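Local structure of ciona betagamma-crystallin (Ciona intestinalis, 2BV2) at residues 2-7 / 38-43; 32-37 / 75-80. The protein binds calcium ions and serves as a structural component of the neuroectodermal visual system, as a single-domain member of the beta/gamma-crystallin family. One frame throughout, in Å; residues are numbered along the deposited sequence.

In the fold
Contact 1 (2-7 with 38-43) pairs two neighbouring antiparallel strands, 2-6 and 36-41, of a four-stranded sheet; contact 2 (32-37 with 75-80) joins the loops that lead into strand 36-41 and into strand 79-82 of the second, three-stranded sheet. Their centres lie about 12 Å apart. Along the chain the segments alternate, 2-7, 32-37, 38-43, 75-80, so the two contacts interlock. Strand 36-41 serves both, and its S36 meets F6 of strand 2-6 in a probable hydrogen bond (F6 N to S36 O, 2.9 Å). One calcium ion ties them together chemically: E7 of contact 1 shares it with I33, S35 and D75 of contact 2, linking both Greek key motifs of the domain.

Contact 1. Residues 2-7 / 38-43; sequences KIILFE and IVESGT. With CA (calcium ion), chain C; SO4 (sulfate ion), chain F.
K2 meets two residues of the facing strand at once: its carbonyl O accepts from E40 N (2.9 Å) and from S41 N (3.3 Å). The second bond is nearly straight (173°) and lies in the carbonyl plane on a lone pair; the first is bent, with E40 N tilted from that plane. Further along, I4 and I38 exchange two backbone hydrogen bonds, and the side chains close up on both faces of the sheet. On one, I3 CG1 meets V39 CG2 at 3.9 Å, with W44 of strand 44-47 behind both. On the other, I38 CG1 and CD1 lie obliquely against F6 CE2, and I4 CD1 comes within 3.3 Å of E40 OE2.

The solvent side is looser. With CG anti to the backbone N (chi1 179°), K2 lays its CD beside E40 CG at 3.9 Å; the chain bends at chi3, and NZ ends 6.7 Å from E40 OE2, its charge having a long, weak ion pair with E17 instead. A glycine here would probably leave E40 CB and CG without the methylenes that pack on them. Beyond S41, G42 N donates to a sulfate ion. E40 and S41 both face K2, a one-residue register shift that makes a classic beta bulge, set in the first Greek key of a beta/gamma-crystallin domain.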
ATOM      1  N   LYS A   2       5.675   3.058  -9.532  1.00 14.90           N
ATOM      2  CA  LYS A   2       5.299   4.127  -8.622  1.00 13.66           C
ATOM      3  C   LYS A   2       3.968   3.775  -7.991  1.00 11.20           C
ATOM      4  O   LYS A   2       2.998   3.507  -8.687  1.00 13.80           O
ATOM      5  CB  LYS A   2       5.201   5.450  -9.361  1.00 12.44           C
ATOM      6  CG  LYS A   2       4.784   6.656  -8.509  1.00 17.92           C
ATOM      7  CD  LYS A   2       4.664   7.919  -9.357  1.00 21.56           C
ATOM      8  CE  LYS A   2       5.995   8.301  -9.998  1.00 24.51           C
ATOM      9  NZ  LYS A   2       5.881   9.474 -10.908  1.00 26.03           N
ATOM     10  N   ILE A   3       3.937   3.798  -6.665  1.00 10.20           N
ATOM     11  CA  ILE A   3       2.709   3.533  -5.911  1.00  9.71           C
ATOM     12  C   ILE A   3       2.522   4.678  -4.926  1.00  8.47           C
ATOM     13  O   ILE A   3       3.497   5.210  -4.371  1.00 11.78           O
ATOM     14  CB  ILE A   3       2.778   2.184  -5.186  1.00 10.78           C
ATOM     15  CG1 ILE A   3       1.400   1.779  -4.657  1.00 10.27           C
ATOM     16  CG2 ILE A   3       3.794   2.224  -4.055  1.00  7.60           C
ATOM     17  CD1 ILE A   3       1.387   0.388  -4.050  1.00 12.16           C
ATOM     18  N   ILE A   4       1.271   5.071  -4.726  1.00 10.87           N
ATOM     19  CA  ILE A   4       0.918   6.113  -3.760  1.00 10.35           C
ATOM     20  C   ILE A   4      -0.064   5.534  -2.736  1.00  8.84           C
ATOM     21  O   ILE A   4      -1.159   5.073  -3.096  1.00 10.46           O
ATOM     22  CB  ILE A   4       0.292   7.322  -4.445  1.00 10.73           C
ATOM     23  CG1 ILE A   4       1.234   7.895  -5.507  1.00 15.89           C
ATOM     24  CG2 ILE A   4      -0.056   8.392  -3.428  1.00 12.78           C
ATOM     25  CD1 ILE A   4       0.528   8.778  -6.519  1.00 19.57           C
ATOM     26  N   LEU A   5       0.338   5.594  -1.465  1.00  9.85           N
ATOM     27  CA  LEU A   5      -0.438   5.071  -0.351  1.00  7.80           C
ATOM     28  C   LEU A   5      -1.139   6.231   0.321  1.00  9.14           C
ATOM     29  O   LEU A   5      -0.527   7.277   0.508  1.00 10.10           O
ATOM     30  CB  LEU A   5       0.491   4.425   0.665  1.00  9.68           C
ATOM     31  CG  LEU A   5       1.470   3.351   0.172  1.00 12.13           C
ATOM     32  CD1 LEU A   5       2.321   2.861   1.317  1.00 14.38           C
ATOM     33  CD2 LEU A   5       0.796   2.171  -0.529  1.00 13.33           C
ATOM     34  N   PHE A   6      -2.402   6.036   0.697  1.00  8.55           N
ATOM     35  CA  PHE A   6      -3.215   7.083   1.299  1.00  8.46           C
ATOM     36  C   PHE A   6      -3.738   6.673   2.653  1.00  8.03           C
ATOM     37  O   PHE A   6      -4.199   5.551   2.814  1.00 10.65           O
ATOM     38  CB  PHE A   6      -4.427   7.414   0.413  1.00  9.79           C
ATOM     39  CG  PHE A   6      -4.068   8.098  -0.869  1.00 10.67           C
ATOM     40  CD1 PHE A   6      -4.092   9.486  -0.971  1.00 11.95           C
ATOM     41  CD2 PHE A   6      -3.740   7.358  -1.982  1.00  9.09           C
ATOM     42  CE1 PHE A   6      -3.746  10.115  -2.178  1.00 10.75           C
ATOM     43  CE2 PHE A   6      -3.374   7.981  -3.186  1.00 11.04           C
ATOM     44  CZ  PHE A   6      -3.393   9.336  -3.290  1.00  9.76           C
ATOM     45  N   GLU A   7      -3.764   7.627   3.584  1.00  8.37           N
ATOM     46  CA  GLU A   7      -4.255   7.406   4.940  1.00  7.97           C
ATOM     47  C   GLU A   7      -5.741   7.106   5.005  1.00  8.04           C
ATOM     48  O   GLU A   7      -6.174   6.246   5.799  1.00  9.79           O
ATOM     49  CB  GLU A   7      -3.914   8.652   5.767  1.00 11.26           C
ATOM     50  CG  GLU A   7      -4.456   8.684   7.193  1.00 14.15           C
ATOM     51  CD  GLU A   7      -4.812  10.095   7.640  1.00 12.69           C
ATOM     52  OE1 GLU A   7      -4.649  11.019   6.835  1.00 12.35           O
ATOM     53  OE2 GLU A   7      -5.258  10.281   8.793  1.00 10.91           O
ATOM     54  N   ILE A  38      -3.224   4.245  -4.971  1.00  9.76           N
ATOM     55  CA  ILE A  38      -3.161   4.440  -6.401  1.00 13.25           C
ATOM     56  C   ILE A  38      -1.850   3.845  -6.894  1.00 13.24           C
ATOM     57  O   ILE A  38      -0.770   4.226  -6.422  1.00 13.67           O
ATOM     58  CB  ILE A  38      -3.220   5.922  -6.796  1.00 13.42           C
ATOM     59  CG1 ILE A  38      -4.599   6.484  -6.424  1.00 12.29           C
ATOM     60  CG2 ILE A  38      -2.905   6.081  -8.310  1.00 12.93           C
ATOM     61  CD1 ILE A  38      -4.796   7.950  -6.739  1.00 12.49           C
ATOM     62  N   VAL A  39      -1.933   2.897  -7.826  1.00 11.84           N
ATOM     63  CA  VAL A  39      -0.724   2.425  -8.503  1.00 14.22           C
ATOM     64  C   VAL A  39      -0.624   3.181  -9.819  1.00 12.53           C
ATOM     65  O   VAL A  39      -1.448   2.989 -10.706  1.00 13.74           O
ATOM     66  CB  VAL A  39      -0.744   0.905  -8.743  1.00 14.58           C
ATOM     67  CG1 VAL A  39       0.490   0.458  -9.510  1.00 17.50           C
ATOM     68  CG2 VAL A  39      -0.819   0.139  -7.432  1.00 12.23           C
ATOM     69  N   GLU A  40       0.389   4.039  -9.943  1.00 12.98           N
ATOM     70  CA  GLU A  40       0.602   4.802 -11.174  1.00 13.58           C
ATOM     71  C   GLU A  40       1.259   3.947 -12.248  1.00 13.69           C
ATOM     72  O   GLU A  40       0.859   3.986 -13.408  1.00 18.14           O
ATOM     73  CB  GLU A  40       1.455   6.036 -10.907  1.00 18.56           C
ATOM     74  CG  GLU A  40       0.891   6.964  -9.846  1.00 25.61           C
ATOM     75  CD  GLU A  40      -0.303   7.773 -10.319  1.00 30.24           C
ATOM     76  OE1 GLU A  40      -0.853   7.488 -11.402  1.00 34.97           O
ATOM     77  OE2 GLU A  40      -0.694   8.714  -9.595  1.00 39.89           O
ATOM     78  N   SER A  41       2.263   3.167 -11.846  1.00 14.67           N
ATOM     79  CA  SER A  41       2.963   2.261 -12.747  1.00 10.90           C
ATOM     80  C   SER A  41       3.530   1.103 -11.965  1.00 14.70           C
ATOM     81  O   SER A  41       3.733   1.209 -10.767  1.00 15.60           O
ATOM     82  CB  SER A  41       4.103   3.003 -13.455  1.00 13.44           C
ATOM     83  OG  SER A  41       4.997   3.564 -12.508  1.00 19.16           O
ATOM     84  N   GLY A  42       3.790   0.002 -12.665  1.00 15.92           N
ATOM     85  CA  GLY A  42       4.380  -1.178 -12.083  1.00 12.73           C
ATOM     86  C   GLY A  42       3.342  -2.074 -11.460  1.00 14.77           C
ATOM     87  O   GLY A  42       2.193  -1.665 -11.266  1.00 14.76           O
ATOM     88  N   THR A  43       3.740  -3.316 -11.197  1.00 15.03           N
ATOM     89  CA  THR A  43       2.934  -4.232 -10.396  1.00 15.15           C
ATOM     90  C   THR A  43       3.570  -4.265  -9.008  1.00 10.95           C
ATOM     91  O   THR A  43       4.795  -4.286  -8.888  1.00 15.65           O
ATOM     92  CB  THR A  43       2.872  -5.648 -10.992  1.00 17.06           C
ATOM     93  OG1 THR A  43       2.307  -5.596 -12.312  1.00 22.94           O
ATOM     94  CG2 THR A  43       2.001  -6.545 -10.125  1.00 16.20           C
TER
HETATM   95 CA    CA C 101      -6.641   4.813   7.531  1.00  9.62          CA
HETATM   96  S   SO4 F 104       4.468   0.375 -16.557  0.50 22.99           S
HETATM   97  O1  SO4 F 104       4.297  -0.294 -15.271  0.50 24.11           O
HETATM   98  O2  SO4 F 104       4.406  -0.609 -17.630  0.50 20.16           O
HETATM   99  O3  SO4 F 104       3.411   1.366 -16.736  0.50 22.63           O
HETATM  100  O4  SO4 F 104       5.757   1.061 -16.578  0.50 22.68           O
HETATM  101  O   HOH W   1      -8.524   4.173   8.747  1.00 12.80           O

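Contact 2. Residues 32-37 / 75-80. With CA (calcium ion), chain D; CA (calcium ion), chain C.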
ATOM      1  N   ASP A  32       0.198   0.593   9.340  1.00 12.96           N
ATOM      2  CA  ASP A  32      -1.149   0.351   9.830  1.00 11.55           C
ATOM      3  C   ASP A  32      -2.071   1.568   9.774  1.00  9.42           C
ATOM      4  O   ASP A  32      -2.885   1.781  10.677  1.00 13.71           O
ATOM      5  CB  ASP A  32      -1.133  -0.263  11.227  1.00 11.85           C
ATOM      6  CG  ASP A  32      -0.522  -1.649  11.248  1.00 13.93           C
ATOM      7  OD1 ASP A  32      -0.299  -2.229  10.172  1.00 12.74           O
ATOM      8  OD2 ASP A  32      -0.280  -2.182  12.347  1.00 17.65           O
ATOM      9  N   ILE A  33      -1.935   2.360   8.709  1.00  9.35           N
ATOM     10  CA  ILE A  33      -2.884   3.439   8.456  1.00 10.59           C
ATOM     11  C   ILE A  33      -3.470   3.486   7.066  1.00  7.86           C
ATOM     12  O   ILE A  33      -4.369   4.275   6.844  1.00  8.70           O
ATOM     13  CB  ILE A  33      -2.270   4.840   8.726  1.00 11.15           C
ATOM     14  CG1 ILE A  33      -1.146   5.166   7.747  1.00 10.37           C
ATOM     15  CG2 ILE A  33      -1.784   4.945  10.162  1.00 13.42           C
ATOM     16  CD1 ILE A  33      -0.696   6.614   7.862  1.00 11.03           C
ATOM     17  N   VAL A  34      -2.970   2.691   6.121  1.00  8.55           N
ATOM     18  CA  VAL A  34      -3.384   2.842   4.728  1.00  9.40           C
ATOM     19  C   VAL A  34      -4.821   2.351   4.496  1.00 10.66           C
ATOM     20  O   VAL A  34      -5.207   1.267   4.934  1.00 11.85           O
ATOM     21  CB  VAL A  34      -2.421   2.129   3.768  1.00  9.66           C
ATOM     22  CG1 VAL A  34      -3.020   2.026   2.338  1.00 12.85           C
ATOM     23  CG2 VAL A  34      -1.076   2.838   3.730  1.00 10.98           C
ATOM     24  N   SER A  35      -5.612   3.195   3.826  1.00  9.86           N
ATOM     25  CA  SER A  35      -6.996   2.901   3.542  1.00  9.07           C
ATOM     26  C   SER A  35      -7.370   3.036   2.049  1.00  6.71           C
ATOM     27  O   SER A  35      -8.443   2.619   1.665  1.00  9.12           O
ATOM     28  CB  SER A  35      -7.869   3.803   4.410  1.00 10.30           C
ATOM     29  OG  SER A  35      -7.676   3.550   5.795  1.00 11.39           O
ATOM     30  N   SER A  36      -6.518   3.659   1.221  1.00  5.77           N
ATOM     31  CA  SER A  36      -6.658   3.579  -0.228  1.00  7.70           C
ATOM     32  C   SER A  36      -5.289   3.690  -0.905  1.00  9.42           C
ATOM     33  O   SER A  36      -4.298   4.094  -0.272  1.00 10.51           O
ATOM     34  CB  SER A  36      -7.591   4.671  -0.749  1.00 11.42           C
ATOM     35  OG  SER A  36      -7.092   5.969  -0.484  1.00 10.86           O
ATOM     36  N   ILE A  37      -5.251   3.319  -2.184  1.00 11.62           N
ATOM     37  CA  ILE A  37      -3.995   3.186  -2.927  1.00 12.20           C
ATOM     38  C   ILE A  37      -4.199   3.545  -4.386  1.00  8.82           C
ATOM     39  O   ILE A  37      -5.214   3.196  -4.966  1.00 11.21           O
ATOM     40  CB  ILE A  37      -3.424   1.731  -2.855  1.00 10.82           C
ATOM     41  CG1 ILE A  37      -3.033   1.345  -1.420  1.00 11.19           C
ATOM     42  CG2 ILE A  37      -2.214   1.571  -3.791  1.00 12.75           C
ATOM     43  CD1 ILE A  37      -2.549  -0.102  -1.311  1.00 11.51           C
ATOM     44  N   ASP A  75      -6.156  -0.287   7.521  1.00 10.36           N
ATOM     45  CA  ASP A  75      -5.190   0.057   8.561  1.00 10.53           C
ATOM     46  C   ASP A  75      -4.323  -1.150   8.950  1.00 13.26           C
ATOM     47  O   ASP A  75      -4.104  -1.406  10.139  1.00 12.44           O
ATOM     48  CB  ASP A  75      -5.894   0.628   9.809  1.00 13.01           C
ATOM     49  CG  ASP A  75      -6.154   2.116   9.713  1.00 15.28           C
ATOM     50  OD1 ASP A  75      -6.099   2.657   8.590  1.00 10.37           O
ATOM     51  OD2 ASP A  75      -6.393   2.755  10.783  1.00 13.96           O
ATOM     52  N   GLU A  76      -3.830  -1.859   7.934  1.00 10.55           N
ATOM     53  CA  GLU A  76      -3.021  -3.066   8.128  1.00 12.76           C
ATOM     54  C   GLU A  76      -1.780  -3.210   7.260  1.00 11.60           C
ATOM     55  O   GLU A  76      -0.943  -4.061   7.532  1.00 10.87           O
ATOM     56  CB  GLU A  76      -3.883  -4.322   7.957  1.00 14.69           C
ATOM     57  CG  GLU A  76      -3.344  -5.555   8.661  1.00 24.19           C
ATOM     58  CD  GLU A  76      -3.044  -5.304  10.113  1.00 28.75           C
ATOM     59  OE1 GLU A  76      -1.870  -5.529  10.539  1.00 25.02           O
ATOM     60  OE2 GLU A  76      -3.981  -4.843  10.809  1.00 32.22           O
ATOM     61  N   LEU A  77      -1.611  -2.398   6.236  1.00 10.72           N
ATOM     62  CA  LEU A  77      -0.413  -2.558   5.411  1.00 12.70           C
ATOM     63  C   LEU A  77       0.817  -2.207   6.227  1.00 10.10           C
ATOM     64  O   LEU A  77       0.822  -1.209   6.946  1.00 14.67           O
ATOM     65  CB  LEU A  77      -0.487  -1.717   4.141  1.00 15.06           C
ATOM     66  CG  LEU A  77      -1.554  -2.229   3.161  1.00 18.18           C
ATOM     67  CD1 LEU A  77      -1.543  -1.412   1.901  1.00 19.87           C
ATOM     68  CD2 LEU A  77      -1.353  -3.707   2.827  1.00 18.67           C
ATOM     69  N   SER A  78       1.850  -3.032   6.125  1.00 11.82           N
ATOM     70  CA  SER A  78       3.109  -2.775   6.833  1.00 11.91           C
ATOM     71  C   SER A  78       4.356  -2.784   5.962  1.00 12.61           C
ATOM     72  O   SER A  78       5.398  -2.260   6.384  1.00 12.97           O
ATOM     73  CB  SER A  78       3.256  -3.766   7.972  1.00 12.25           C
ATOM     74  OG  SER A  78       2.204  -3.610   8.898  1.00 11.19           O
ATOM     75  N   SER A  79       4.275  -3.380   4.772  1.00 11.86           N
ATOM     76  CA  SER A  79       5.406  -3.364   3.830  1.00  9.92           C
ATOM     77  C   SER A  79       4.895  -3.490   2.393  1.00  7.14           C
ATOM     78  O   SER A  79       3.780  -3.933   2.187  1.00  9.36           O
ATOM     79  CB  SER A  79       6.410  -4.484   4.151  1.00 13.36           C
ATOM     80  OG  SER A  79       5.841  -5.776   4.003  1.00 11.11           O
ATOM     81  N   VAL A  80       5.695  -3.015   1.432  1.00  9.48           N
ATOM     82  CA  VAL A  80       5.322  -2.997   0.013  1.00 13.96           C
ATOM     83  C   VAL A  80       6.526  -3.341  -0.851  1.00 13.81           C
ATOM     84  O   VAL A  80       7.628  -2.861  -0.595  1.00 12.35           O
ATOM     85  CB  VAL A  80       4.724  -1.611  -0.436  1.00 15.82           C
ATOM     86  CG1 VAL A  80       3.692  -1.108   0.571  1.00 20.12           C
ATOM     87  CG2 VAL A  80       5.794  -0.560  -0.649  1.00 20.45           C
TER
HETATM   88 CA    CA D 102       0.254  -4.543   9.545  1.00 20.30          CA
HETATM   89 CA    CA C 101      -6.641   4.813   7.531  1.00  9.62          CA
HETATM   90  O   HOH W   2      -0.553   1.244   6.468  1.00 12.69           O
HETATM   91  O   HOH W   3      -4.321  -1.293   5.080  1.00 13.45           O
HETATM   92  O   HOH W   1      -8.524   4.173   8.747  1.00 12.80           O
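D32 and D75, one from each segment, each send a carboxylate to a different calcium ion. In coordination, D32 OD1 (2.5 Å from its calcium) works with S78 OG and with both the carbonyl O and OE1 of E76, whose bent chain (chi2 52°) brings OE1 back to the metal that its own carbonyl binds. The D32 and E76 carboxylates lie side by side, their planes 51° apart. At the second ion D75 OD1 (2.5 Å), I33 O and S35 OG are ligands, joined by water 1. D48 O completes the protein ligands of the first site, E7 O those of the second.

The hydrogen bonds come in a matching pair: D32 N donates to L77 O (3.1 Å, 168°) and D75 N to V34 O (3.2 Å). Water 2 bridges V34 N and L77 O, while water 3 bridges E76 N and V34 O. The ligand hydroxyls are also hydrogen-bonded, S35 OG to D74 and S78 OG to N31.

Apolar packing lies beneath. L77 CD1 touches I37 CD1 tip to tip at 3.6 Å and also meets V34 CG1 at 3.8 Å.

I33 O and D75 OD1, neither a donor, stand only 2.9 Å apart and would probably repel one another without calcium, so the ion probably stabilises this clustering of oxygens, alongside the backbone bonds and waters.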